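Local coordinates for 457aa long hypothetical protein (Pyrococcus horikoshii, PDB 2CSU) that is of unknown function but belongs to the succinyl-CoA synthetase-like proteins, with a Rossmann-type CoA-binding domain followed by two flavodoxin-like ligase domains, at residues I260-A263 with A264-Q267; P379-A382 with G383-L386; N18-K22 with L23-V27; I82-E86 with K87-G91; I94-A97 with G98-E101. All coordinates share one frame; numbering follows the deposited sequence.

Contact 1 (I260-A263 with A264-Q267)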
loop_
_atom_site.group_PDB
_atom_site.type_symbol
_atom_site.label_atom_id
_atom_site.label_comp_id
_atom_site.label_asym_id
_atom_site.label_seq_id
_atom_site.Cartn_x
_atom_site.Cartn_y
_atom_site.Cartn_z
ATOM N N ILE A 260 10.175 -26.571 -3.116
ATOM C CA ILE A 260 11.382 -26.982 -2.451
ATOM C C ILE A 260 12.267 -25.759 -2.074
ATOM O O ILE A 260 13.017 -25.775 -1.106
ATOM C CB ILE A 260 12.067 -27.950 -3.424
ATOM C CG1 ILE A 260 13.313 -28.566 -2.777
ATOM C CG2 ILE A 260 12.522 -27.188 -4.679
ATOM C CD1 ILE A 260 12.958 -29.582 -1.690
ATOM N N TYR A 261 12.161 -24.708 -2.907
ATOM C CA TYR A 261 12.934 -23.499 -2.648
ATOM C C TYR A 261 12.593 -22.890 -1.286
ATOM O O TYR A 261 13.455 -22.476 -0.521
ATOM C CB TYR A 261 12.626 -22.493 -3.758
ATOM C CG TYR A 261 13.786 -22.396 -4.683
ATOM C CD1 TYR A 261 13.868 -23.243 -5.784
ATOM C CD2 TYR A 261 14.795 -21.460 -4.456
ATOM C CE1 TYR A 261 14.942 -23.150 -6.657
ATOM C CE2 TYR A 261 15.873 -21.372 -5.323
ATOM C CZ TYR A 261 15.951 -22.215 -6.417
ATOM O OH TYR A 261 17.017 -22.126 -7.291
ATOM N N GLU A 262 11.278 -22.804 -1.012
ATOM C CA GLU A 262 10.841 -22.230 0.255
ATOM C C GLU A 262 11.386 -23.018 1.449
ATOM O O GLU A 262 11.937 -22.466 2.392
ATOM C CB GLU A 262 9.311 -22.231 0.279
ATOM C CG GLU A 262 8.706 -21.581 -0.966
ATOM C CD GLU A 262 8.785 -20.077 -0.837
ATOM O OE1 GLU A 262 7.946 -19.502 -0.156
ATOM O OE2 GLU A 262 9.691 -19.486 -1.424
ATOM N N ALA A 263 11.287 -24.344 1.396
ATOM C CA ALA A 263 11.807 -25.199 2.461
ATOM C C ALA A 263 13.311 -25.016 2.641
ATOM O O ALA A 263 13.809 -25.000 3.762
ATOM C CB ALA A 263 11.483 -26.660 2.163
ATOM N N ALA A 264 14.035 -24.888 1.538
ATOM C CA ALA A 264 15.479 -24.681 1.601
ATOM C C ALA A 264 15.793 -23.345 2.288
ATOM O O ALA A 264 16.740 -23.252 3.073
ATOM C CB ALA A 264 16.073 -24.693 0.198
ATOM N N PHE A 265 15.003 -22.313 1.985
ATOM C CA PHE A 265 15.222 -21.007 2.604
ATOM C C PHE A 265 15.033 -21.111 4.105
ATOM O O PHE A 265 15.838 -20.601 4.878
ATOM C CB PHE A 265 14.244 -19.956 2.064
ATOM C CG PHE A 265 14.529 -19.510 0.656
ATOM C CD1 PHE A 265 15.831 -19.310 0.222
ATOM C CD2 PHE A 265 13.483 -19.259 -0.228
ATOM C CE1 PHE A 265 16.091 -18.867 -1.070
ATOM C CE2 PHE A 265 13.732 -18.814 -1.522
ATOM C CZ PHE A 265 15.038 -18.618 -1.943
ATOM N N LYS A 266 13.958 -21.783 4.508
ATOM C CA LYS A 266 13.628 -21.958 5.917
ATOM C C LYS A 266 14.756 -22.583 6.737
ATOM O O LYS A 266 15.087 -22.095 7.812
ATOM C CB LYS A 266 12.371 -22.827 6.063
ATOM C CG LYS A 266 11.113 -22.306 5.353
ATOM C CD LYS A 266 10.484 -21.095 6.040
ATOM C CE LYS A 266 9.118 -20.776 5.412
ATOM N NZ LYS A 266 8.348 -19.695 6.111
ATOM N N GLN A 267 15.342 -23.665 6.230
ATOM C CA GLN A 267 16.414 -24.366 6.942
ATOM C C GLN A 267 17.693 -23.549 7.099
ATOM O O GLN A 267 18.435 -23.722 8.066
ATOM C CB GLN A 267 16.726 -25.695 6.238
ATOM C CG GLN A 267 15.567 -26.695 6.243
ATOM C CD GLN A 267 15.300 -27.303 7.622
ATOM O OE1 GLN A 267 14.362 -26.915 8.316
ATOM N NE2 GLN A 267 16.123 -28.269 8.012
#

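Contact 2 (P379-A382 with G383-L386)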
loop_
_atom_site.group_PDB
_atom_site.type_symbol
_atom_site.label_atom_id
_atom_site.label_comp_id
_atom_site.label_asym_id
_atom_site.label_seq_id
_atom_site.Cartn_x
_atom_site.Cartn_y
_atom_site.Cartn_z
ATOM N N PRO A 379 -6.010 11.574 15.042
ATOM C CA PRO A 379 -7.195 12.393 15.218
ATOM C C PRO A 379 -6.961 13.814 14.717
ATOM O O PRO A 379 -5.878 14.374 14.833
ATOM C CB PRO A 379 -7.509 12.411 16.710
ATOM C CG PRO A 379 -6.138 12.303 17.386
ATOM C CD PRO A 379 -5.300 11.456 16.311
ATOM N N THR A 380 -8.035 14.383 14.141
ATOM C CA THR A 380 -7.969 15.763 13.676
ATOM C C THR A 380 -8.936 16.652 14.465
ATOM O O THR A 380 -9.353 17.721 14.036
ATOM C CB THR A 380 -8.331 15.775 12.190
ATOM O OG1 THR A 380 -9.653 15.254 12.032
ATOM C CG2 THR A 380 -7.356 14.891 11.404
ATOM N N PHE A 381 -9.320 16.137 15.653
ATOM C CA PHE A 381 -10.248 16.876 16.501
ATOM C C PHE A 381 -9.746 16.989 17.948
ATOM O O PHE A 381 -8.712 16.449 18.318
ATOM C CB PHE A 381 -11.602 16.159 16.466
ATOM C CG PHE A 381 -11.445 14.726 16.900
ATOM C CD1 PHE A 381 -11.501 14.410 18.252
ATOM C CD2 PHE A 381 -11.320 13.722 15.952
ATOM C CE1 PHE A 381 -11.442 13.084 18.652
ATOM C CE2 PHE A 381 -11.262 12.392 16.362
ATOM C CZ PHE A 381 -11.331 12.068 17.711
ATOM N N ALA A 382 -10.516 17.672 18.790
ATOM C CA ALA A 382 -10.172 17.853 20.199
ATOM C C ALA A 382 -8.908 18.695 20.368
ATOM O O ALA A 382 -8.301 18.715 21.438
ATOM C CB ALA A 382 -9.996 16.495 20.881
ATOM N N GLY A 383 -8.509 19.385 19.305
ATOM C CA GLY A 383 -7.330 20.232 19.372
ATOM C C GLY A 383 -6.006 19.513 19.584
ATOM O O GLY A 383 -5.044 20.108 20.076
HETATM N N MSE A 384 -5.948 18.234 19.224
HETATM C CA MSE A 384 -4.708 17.481 19.361
HETATM C C MSE A 384 -3.878 17.747 18.111
HETATM O O MSE A 384 -4.420 18.142 17.084
HETATM C CB MSE A 384 -5.000 15.979 19.488
HETATM C CG MSE A 384 -6.198 15.666 20.358
HETATM SE SE MSE A 384 -6.153 14.047 21.135
HETATM C CE MSE A 384 -7.613 13.365 20.556
ATOM N N THR A 385 -2.569 17.541 18.197
ATOM C CA THR A 385 -1.704 17.751 17.043
ATOM C C THR A 385 -1.582 16.462 16.238
ATOM O O THR A 385 -2.056 15.408 16.654
ATOM C CB THR A 385 -0.295 18.201 17.452
ATOM O OG1 THR A 385 0.409 17.083 18.003
ATOM C CG2 THR A 385 -0.355 19.289 18.495
ATOM N N LEU A 386 -0.928 16.549 15.088
ATOM C CA LEU A 386 -0.778 15.400 14.214
ATOM C C LEU A 386 0.376 14.491 14.613
ATOM O O LEU A 386 0.515 13.387 14.079
ATOM C CB LEU A 386 -0.572 15.883 12.777
ATOM C CG LEU A 386 -1.660 16.763 12.157
ATOM C CD1 LEU A 386 -1.136 17.412 10.894
ATOM C CD2 LEU A 386 -2.883 15.930 11.861
HETATM O O HOH W 1 -5.053 17.023 13.960
#

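Contact 3 (N18-K22 with L23-V27)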
loop_
_atom_site.group_PDB
_atom_site.type_symbol
_atom_site.label_atom_id
_atom_site.label_comp_id
_atom_site.label_asym_id
_atom_site.label_seq_id
_atom_site.Cartn_x
_atom_site.Cartn_y
_atom_site.Cartn_z
ATOM N N ASN A 18 25.754 12.770 -23.693
ATOM C CA ASN A 18 25.110 14.080 -23.576
ATOM C C ASN A 18 23.678 13.949 -24.107
ATOM O O ASN A 18 22.865 14.866 -23.971
ATOM C CB ASN A 18 25.864 15.137 -24.399
ATOM C CG ASN A 18 27.152 15.583 -23.739
ATOM O OD1 ASN A 18 27.138 16.196 -22.666
ATOM N ND2 ASN A 18 28.277 15.284 -24.375
ATOM N N ASP A 19 23.388 12.802 -24.714
ATOM C CA ASP A 19 22.065 12.521 -25.269
ATOM C C ASP A 19 21.175 11.962 -24.153
ATOM O O ASP A 19 21.418 10.872 -23.642
ATOM C CB ASP A 19 22.184 11.510 -26.421
ATOM C CG ASP A 19 20.862 11.291 -27.167
ATOM O OD1 ASP A 19 19.873 12.009 -26.904
ATOM O OD2 ASP A 19 20.819 10.394 -28.037
ATOM N N PRO A 20 20.136 12.716 -23.758
ATOM C CA PRO A 20 19.198 12.321 -22.698
ATOM C C PRO A 20 18.439 11.021 -22.940
ATOM O O PRO A 20 17.918 10.423 -21.999
ATOM C CB PRO A 20 18.264 13.527 -22.599
ATOM C CG PRO A 20 18.975 14.734 -23.127
ATOM C CD PRO A 20 19.901 14.115 -24.160
ATOM N N LYS A 21 18.378 10.589 -24.195
ATOM C CA LYS A 21 17.674 9.363 -24.553
ATOM C C LYS A 21 18.490 8.091 -24.308
ATOM O O LYS A 21 17.950 6.987 -24.394
ATOM C CB LYS A 21 17.244 9.403 -26.026
ATOM C CG LYS A 21 16.030 10.280 -26.322
ATOM C CD LYS A 21 15.642 10.185 -27.803
ATOM C CE LYS A 21 14.270 10.791 -28.091
ATOM N NZ LYS A 21 14.179 12.253 -27.792
ATOM N N LYS A 22 19.778 8.248 -24.007
ATOM C CA LYS A 22 20.655 7.106 -23.760
ATOM C C LYS A 22 20.900 6.834 -22.281
ATOM O O LYS A 22 21.018 7.761 -21.472
ATOM C CB LYS A 22 21.987 7.296 -24.493
ATOM C CG LYS A 22 21.875 6.945 -25.964
ATOM C CD LYS A 22 23.185 7.029 -26.708
ATOM C CE LYS A 22 23.001 6.498 -28.130
ATOM N NZ LYS A 22 24.118 6.877 -29.045
ATOM N N LEU A 23 20.971 5.549 -21.938
ATOM C CA LEU A 23 21.165 5.133 -20.557
ATOM C C LEU A 23 22.451 5.706 -19.964
ATOM O O LEU A 23 22.496 6.068 -18.784
ATOM C CB LEU A 23 21.172 3.597 -20.472
ATOM C CG LEU A 23 19.935 2.869 -21.010
ATOM C CD1 LEU A 23 20.111 1.357 -20.878
ATOM C CD2 LEU A 23 18.717 3.314 -20.247
ATOM N N GLY A 24 23.493 5.788 -20.785
ATOM C CA GLY A 24 24.757 6.336 -20.326
ATOM C C GLY A 24 24.622 7.762 -19.815
ATOM O O GLY A 24 25.401 8.210 -18.980
ATOM N N TYR A 25 23.622 8.473 -20.324
ATOM C CA TYR A 25 23.363 9.857 -19.921
ATOM C C TYR A 25 22.884 9.903 -18.470
ATOM O O TYR A 25 23.380 10.691 -17.670
ATOM C CB TYR A 25 22.301 10.473 -20.845
ATOM C CG TYR A 25 21.756 11.806 -20.377
ATOM C CD1 TYR A 25 22.376 13.007 -20.732
ATOM C CD2 TYR A 25 20.652 11.862 -19.528
ATOM C CE1 TYR A 25 21.912 14.225 -20.245
ATOM C CE2 TYR A 25 20.182 13.062 -19.032
ATOM C CZ TYR A 25 20.815 14.244 -19.390
ATOM O OH TYR A 25 20.352 15.437 -18.873
ATOM N N GLU A 26 21.920 9.046 -18.136
ATOM C CA GLU A 26 21.369 8.991 -16.786
ATOM C C GLU A 26 22.380 8.499 -15.755
ATOM O O GLU A 26 22.376 8.933 -14.603
ATOM C CB GLU A 26 20.147 8.065 -16.745
ATOM C CG GLU A 26 18.938 8.499 -17.558
ATOM C CD GLU A 26 18.400 9.863 -17.155
ATOM O OE1 GLU A 26 18.451 10.202 -15.947
ATOM O OE2 GLU A 26 17.905 10.587 -18.052
ATOM N N VAL A 27 23.235 7.570 -16.160
ATOM C CA VAL A 27 24.216 7.034 -15.241
ATOM C C VAL A 27 25.212 8.119 -14.825
ATOM O O VAL A 27 25.504 8.286 -13.633
ATOM C CB VAL A 27 24.985 5.853 -15.876
ATOM C CG1 VAL A 27 26.087 5.405 -14.954
ATOM C CG2 VAL A 27 24.029 4.700 -16.183
#

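Contact 4 (I82-E86 with K87-G91)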
loop_
_atom_site.group_PDB
_atom_site.type_symbol
_atom_site.label_atom_id
_atom_site.label_comp_id
_atom_site.label_asym_id
_atom_site.label_seq_id
_atom_site.Cartn_x
_atom_site.Cartn_y
_atom_site.Cartn_z
ATOM N N ILE A 82 38.170 -5.367 -21.681
ATOM C CA ILE A 82 39.612 -5.606 -21.745
ATOM C C ILE A 82 40.365 -4.324 -21.383
ATOM O O ILE A 82 41.360 -4.362 -20.654
ATOM C CB ILE A 82 40.037 -6.103 -23.159
ATOM C CG1 ILE A 82 39.406 -7.482 -23.417
ATOM C CG2 ILE A 82 41.581 -6.192 -23.272
ATOM C CD1 ILE A 82 39.749 -8.106 -24.762
ATOM N N GLN A 83 39.898 -3.183 -21.888
ATOM C CA GLN A 83 40.552 -1.928 -21.548
ATOM C C GLN A 83 40.519 -1.760 -20.018
ATOM O O GLN A 83 41.538 -1.464 -19.398
ATOM C CB GLN A 83 39.851 -0.758 -22.242
ATOM C CG GLN A 83 40.288 -0.547 -23.712
ATOM C CD GLN A 83 39.513 0.565 -24.406
ATOM O OE1 GLN A 83 39.394 1.674 -23.880
ATOM N NE2 GLN A 83 38.987 0.275 -25.588
ATOM N N CYS A 84 39.356 -1.971 -19.401
ATOM C CA CYS A 84 39.270 -1.846 -17.955
ATOM C C CYS A 84 40.318 -2.769 -17.335
ATOM O O CYS A 84 40.989 -2.412 -16.362
ATOM C CB CYS A 84 37.878 -2.229 -17.459
ATOM S SG CYS A 84 36.576 -1.057 -17.893
ATOM N N GLY A 85 40.460 -3.956 -17.924
ATOM C CA GLY A 85 41.430 -4.911 -17.426
ATOM C C GLY A 85 42.852 -4.375 -17.393
ATOM O O GLY A 85 43.540 -4.480 -16.373
ATOM N N GLU A 86 43.300 -3.802 -18.505
ATOM C CA GLU A 86 44.652 -3.265 -18.585
ATOM C C GLU A 86 44.811 -2.076 -17.632
ATOM O O GLU A 86 45.886 -1.855 -17.052
ATOM C CB GLU A 86 44.944 -2.837 -20.020
ATOM C CG GLU A 86 44.493 -3.858 -21.066
ATOM C CD GLU A 86 44.714 -3.386 -22.503
ATOM O OE1 GLU A 86 44.469 -2.190 -22.790
ATOM O OE2 GLU A 86 45.124 -4.213 -23.351
ATOM N N LYS A 87 43.724 -1.329 -17.456
ATOM C CA LYS A 87 43.718 -0.129 -16.622
ATOM C C LYS A 87 43.820 -0.463 -15.129
ATOM O O LYS A 87 44.189 0.361 -14.301
ATOM C CB LYS A 87 42.432 0.646 -16.895
ATOM C CG LYS A 87 42.301 1.883 -16.002
ATOM C CD LYS A 87 43.496 2.831 -16.141
ATOM C CE LYS A 87 43.264 4.176 -15.444
ATOM N NZ LYS A 87 44.493 4.965 -15.475
ATOM N N GLY A 88 43.426 -1.705 -14.788
ATOM C CA GLY A 88 43.556 -2.147 -13.400
ATOM C C GLY A 88 42.262 -1.949 -12.607
ATOM O O GLY A 88 42.257 -1.786 -11.391
ATOM N N VAL A 89 41.139 -1.926 -13.344
ATOM C CA VAL A 89 39.851 -1.771 -12.679
ATOM C C VAL A 89 39.494 -3.013 -11.858
ATOM O O VAL A 89 39.708 -4.147 -12.262
ATOM C CB VAL A 89 38.790 -1.525 -13.751
ATOM C CG1 VAL A 89 37.400 -1.552 -13.121
ATOM C CG2 VAL A 89 39.020 -0.173 -14.404
ATOM N N LYS A 90 38.969 -2.764 -10.643
ATOM C CA LYS A 90 38.662 -3.885 -9.762
ATOM C C LYS A 90 37.292 -4.495 -10.065
ATOM O O LYS A 90 37.131 -5.702 -10.200
ATOM C CB LYS A 90 38.727 -3.395 -8.313
ATOM C CG LYS A 90 40.169 -3.197 -7.835
ATOM C CD LYS A 90 40.250 -2.438 -6.507
ATOM C CE LYS A 90 41.696 -2.201 -6.049
ATOM N NZ LYS A 90 42.036 -0.787 -6.198
ATOM N N GLY A 91 36.276 -3.615 -10.138
ATOM C CA GLY A 91 34.921 -4.102 -10.377
ATOM C C GLY A 91 34.264 -3.414 -11.578
ATOM O O GLY A 91 34.513 -2.257 -11.889
#

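Contact 5 (I94-A97 with G98-E101)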
loop_
_atom_site.group_PDB
_atom_site.type_symbol
_atom_site.label_atom_id
_atom_site.label_comp_id
_atom_site.label_asym_id
_atom_site.label_seq_id
_atom_site.Cartn_x
_atom_site.Cartn_y
_atom_site.Cartn_z
ATOM N N ILE A 94 28.137 -3.947 -15.784
ATOM C CA ILE A 94 27.782 -3.937 -17.201
ATOM C C ILE A 94 26.277 -3.759 -17.293
ATOM O O ILE A 94 25.511 -4.690 -17.025
ATOM C CB ILE A 94 28.175 -5.272 -17.910
ATOM C CG1 ILE A 94 29.695 -5.465 -17.853
ATOM C CG2 ILE A 94 27.716 -5.250 -19.379
ATOM C CD1 ILE A 94 30.165 -6.774 -18.442
ATOM N N ILE A 95 25.861 -2.555 -17.666
ATOM C CA ILE A 95 24.450 -2.241 -17.783
ATOM C C ILE A 95 23.896 -2.830 -19.064
ATOM O O ILE A 95 22.782 -3.339 -19.100
ATOM C CB ILE A 95 24.231 -0.707 -17.793
ATOM C CG1 ILE A 95 24.483 -0.141 -16.399
ATOM C CG2 ILE A 95 22.832 -0.377 -18.280
ATOM C CD1 ILE A 95 23.537 -0.669 -15.340
ATOM N N THR A 96 24.703 -2.779 -20.110
ATOM C CA THR A 96 24.312 -3.280 -21.421
ATOM C C THR A 96 23.737 -4.696 -21.479
ATOM O O THR A 96 24.233 -5.626 -20.837
ATOM C CB THR A 96 25.496 -3.192 -22.368
ATOM O OG1 THR A 96 26.038 -1.871 -22.283
ATOM C CG2 THR A 96 25.062 -3.484 -23.820
ATOM N N ALA A 97 22.687 -4.831 -22.276
ATOM C CA ALA A 97 22.016 -6.098 -22.531
ATOM C C ALA A 97 22.441 -6.692 -23.874
ATOM O O ALA A 97 23.273 -6.159 -24.593
ATOM C CB ALA A 97 20.510 -5.848 -22.524
ATOM N N GLY A 98 21.860 -7.867 -24.183
ATOM C CA GLY A 98 22.172 -8.517 -25.451
ATOM C C GLY A 98 23.060 -9.745 -25.246
ATOM O O GLY A 98 23.716 -10.239 -26.158
ATOM N N PHE A 99 23.097 -10.219 -23.985
ATOM C CA PHE A 99 23.941 -11.365 -23.672
ATOM C C PHE A 99 23.130 -12.639 -23.353
ATOM O O PHE A 99 22.306 -13.098 -24.135
ATOM C CB PHE A 99 24.869 -10.981 -22.513
ATOM C CG PHE A 99 25.828 -9.913 -22.972
ATOM C CD1 PHE A 99 26.958 -10.265 -23.703
ATOM C CD2 PHE A 99 25.579 -8.580 -22.677
ATOM C CE1 PHE A 99 27.831 -9.279 -24.144
ATOM C CE2 PHE A 99 26.460 -7.600 -23.123
ATOM C CZ PHE A 99 27.588 -7.943 -23.858
ATOM N N GLY A 100 23.411 -13.235 -22.177
ATOM C CA GLY A 100 22.887 -14.576 -21.894
ATOM C C GLY A 100 21.358 -14.628 -21.800
ATOM O O GLY A 100 20.755 -15.685 -21.665
ATOM N N GLU A 101 20.645 -13.518 -21.913
ATOM C CA GLU A 101 19.189 -13.570 -21.857
ATOM C C GLU A 101 18.591 -13.771 -23.246
ATOM O O GLU A 101 17.409 -14.087 -23.381
ATOM C CB GLU A 101 18.623 -12.277 -21.273
ATOM C CG GLU A 101 18.724 -11.092 -22.225
ATOM C CD GLU A 101 20.050 -10.366 -22.157
ATOM O OE1 GLU A 101 21.048 -10.954 -21.672
ATOM O OE2 GLU A 101 20.102 -9.197 -22.603
#

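Contact 1 (I260-A263 with A264-Q267)
Tyr261 and Phe265 meet one turn apart on helix 258-267, an i to i+4 aromatic pair in the first of the two flavodoxin-like ligase domains. The rings form an offset edge-to-face pair: the edge of Tyr261 is directed at the face of Phe265, with centroids 5.9 Å apart and planes at 61°. The closest carbons are Tyr261 CD2 and Phe265 CZ, at 3.8 Å. Phe265 keeps CG beside its backbone N (chi1 -73°), and this turns the ring back along the helix over the carbonyl of Tyr261. Tyr261 also makes a cation-pi contact with Lys236, while Phe265, the buried member, packs against Met220 of helix 216-229 and Val272 of strand 271-273.

Backbone bonding is regular. Ala264 N, Phe265 N, Lys266 N and Gln267 N each donate to the carbonyl four residues earlier, the bond from Lys266 N to Glu262 O being 3.0 Å long.

Glu262, its chain bent at chi2 (-78°), brings a carboxylate oxygen to the rim of the phenylalanine, the two planes almost perpendicular. There Glu262 OE2 lies near the ring plane, 4.0 Å from Phe265 CD2.

Contact 2 (P379-A382 with G383-L386)
The selenomethionine Met384 folds back over Pro379 and Ala382 across a type I' beta turn that runs from Phe381 to Met384, in a loop of the C-terminal Ligase-CoA domain between strand 371-377 and helix 388-400. Its terminal methyl reaches the proline: Met384 CE lies 3.7 Å from Pro379 CG, and the two side chains cross at about a right angle. Ala382 CB lies alongside, 3.9 Å from Met384 CG. The bend at chi3 (-123°) turns CE toward the proline ring, and the methyl also comes obliquely to the Phe381 ring. Pro379 CB lies over one face of that ring, offset toward its rim.

Behind these apolar contacts stands the turn itself. A straight but weak hydrogen bond, 3.4 Å long, joins Met384 N to Phe381 O, and Ala382 and Gly383 both have the positive phi that this turn type requires. Further out, Arg352 hydrogen-bonds Ala382 O and packs on Met384, while His389 of helix 388-400 touches both Pro379 and Met384. Thr380 packs on Tyr167 of the second subunit. A water bridges the two arms of the loop, donating to Pro379 O at 2.9 Å and more weakly to Met384 O.

Contact 3 (N18-K22 with L23-V27)
Leu23 leads into the helical turn that sets Tyr25 over Pro20, and its own side chain packs on Val71 and Phe143. Tyr25 is the residue that carries the contact. Tyr25 N donates to Lys22 O over 2.9 Å, approaching from above the carbonyl plane.

The tyrosine's CG is placed opposite its own backbone N (chi1 169°), which lays the ring back over the loop. Pro20 CA sits over one face, 3.6 Å from the centroid of the Tyr25 ring and 16° off its normal, a CH-pi contact; Pro20 CB adds a looser touch, 4.1 Å from Tyr25 CE2. The proline is held there by a type I beta turn from Asp19 to Lys22, closed by a 3.1 Å bond from Lys22 N to Asp19 O. This turn belongs to the loop that leads from strand 10-14 into helix 23-31, the first strand-to-helix connection of the Rossmann-type domain. Asp19 O also lies 3.0 Å from Tyr25 CB, a close fit. Glu26, bent at chi2, has its carboxylate oxygen OE1 in a salt bridge with Lys29.

Contact 4 (I82-E86 with K87-G91)
Val89 reaches back to Cys84 just past the end of helix 74-87, where the chain turns through a Schellman motif. Its CB is directed at the helix and lies 3.5 Å from Cys84 O and 3.9 Å from Cys84 CB. From there CG2, set beside the backbone N by a chi1 of 172°, continues along the cysteine and meets Cys84 O at 3.6 Å and Cys84 CB at 3.9 Å. This is the apolar contact that commonly accompanies a Schellman ending, between the residue after the glycine and one in the last turn.

The two bonds of the motif run from Val89 N to Cys84 O, at 3.1 Å and nearly straight (170°), and from Gly88 N to Gly85 O, which it meets from above the carbonyl plane. Cys84 O also takes the helical bond from Gly88 N, at 3.0 Å and more bent. Gly88 can make this reversal because its phi is positive (95°), a conformation in which a CB would be jammed against the preceding carbonyl oxygen.

Lys87 and Glu86 turn their charged ends elsewhere, to the carbonyl of Ile61 and to Lys59. The valine and the cysteine both pack on Ala68 of strand 67-70, so the helix end is seated against the central parallel sheet, and the chain continues directly into strand 91-94, hydrogen-bonded to that neighbour.

Contact 5 (I94-A97 with G98-E101)
Glu101 OE2 is gripped at close range by Gly98 N, a nearly straight bond of 2.7 Å (172°) that arrives on the syn side of the carboxylate, 30° out of its plane. Phe99 N adds weak bonds to both oxygens, the shorter being 3.2 Å to Glu101 OE1. Two successive peptide N-H groups thus converge on one carboxylate. Across the segments, Ala97 CB rests against the same acceptor, 3.4 Å from Glu101 OE2. The glutamate reaches back because CG lies between its backbone N and carbonyl carbon (chi1 73°) and the chain bends again at chi2.

This loop follows strand 91-94 of the Rossmann-type sheet and leads to helix 104-120. Gly98, with positive phi, takes a backbone shape in which a CB would collide with the carbonyl oxygen of Ala97. Phe99 then turns its ring back toward Thr96: the carbonyl oxygen Thr96 O stands at the ring edge, 3.7 Å from Phe99 CD2. The ring also packs on Leu113 and Val77 of the flanking helices.

With donors on both oxygens, the carboxylate is restricted in its rotation by bonds to the loop it closes, and the further bond from Asn184 ND2 to Glu101 OE1 ties that loop to a residue of the following domain.

Along the chain the order is contact 3, contact 4, contact 5, contact 1, contact 2. The first three lie in the Rossmann-type domain, at loops and helix ends around its five-stranded parallel sheet. Contacts 3 and 5 have centres about 17 Å apart and touch where Leu23 CD1 packs on Ile95 CG2, 4.1 Å away. Contact 4 adjoins contact 5 in sequence, so the end of helix 74-87, strand 91-94 and the following loop form one continuous run. Contacts 1 and 2 belong to the two succeeding flavodoxin-like domains. Although contacts 2 and 3 lie about 48 Å apart between centres within one chain, Lys21 of contact 3 packs on Gly383, a contact 2 residue, of the second subunit, so the dimer brings the two loops together.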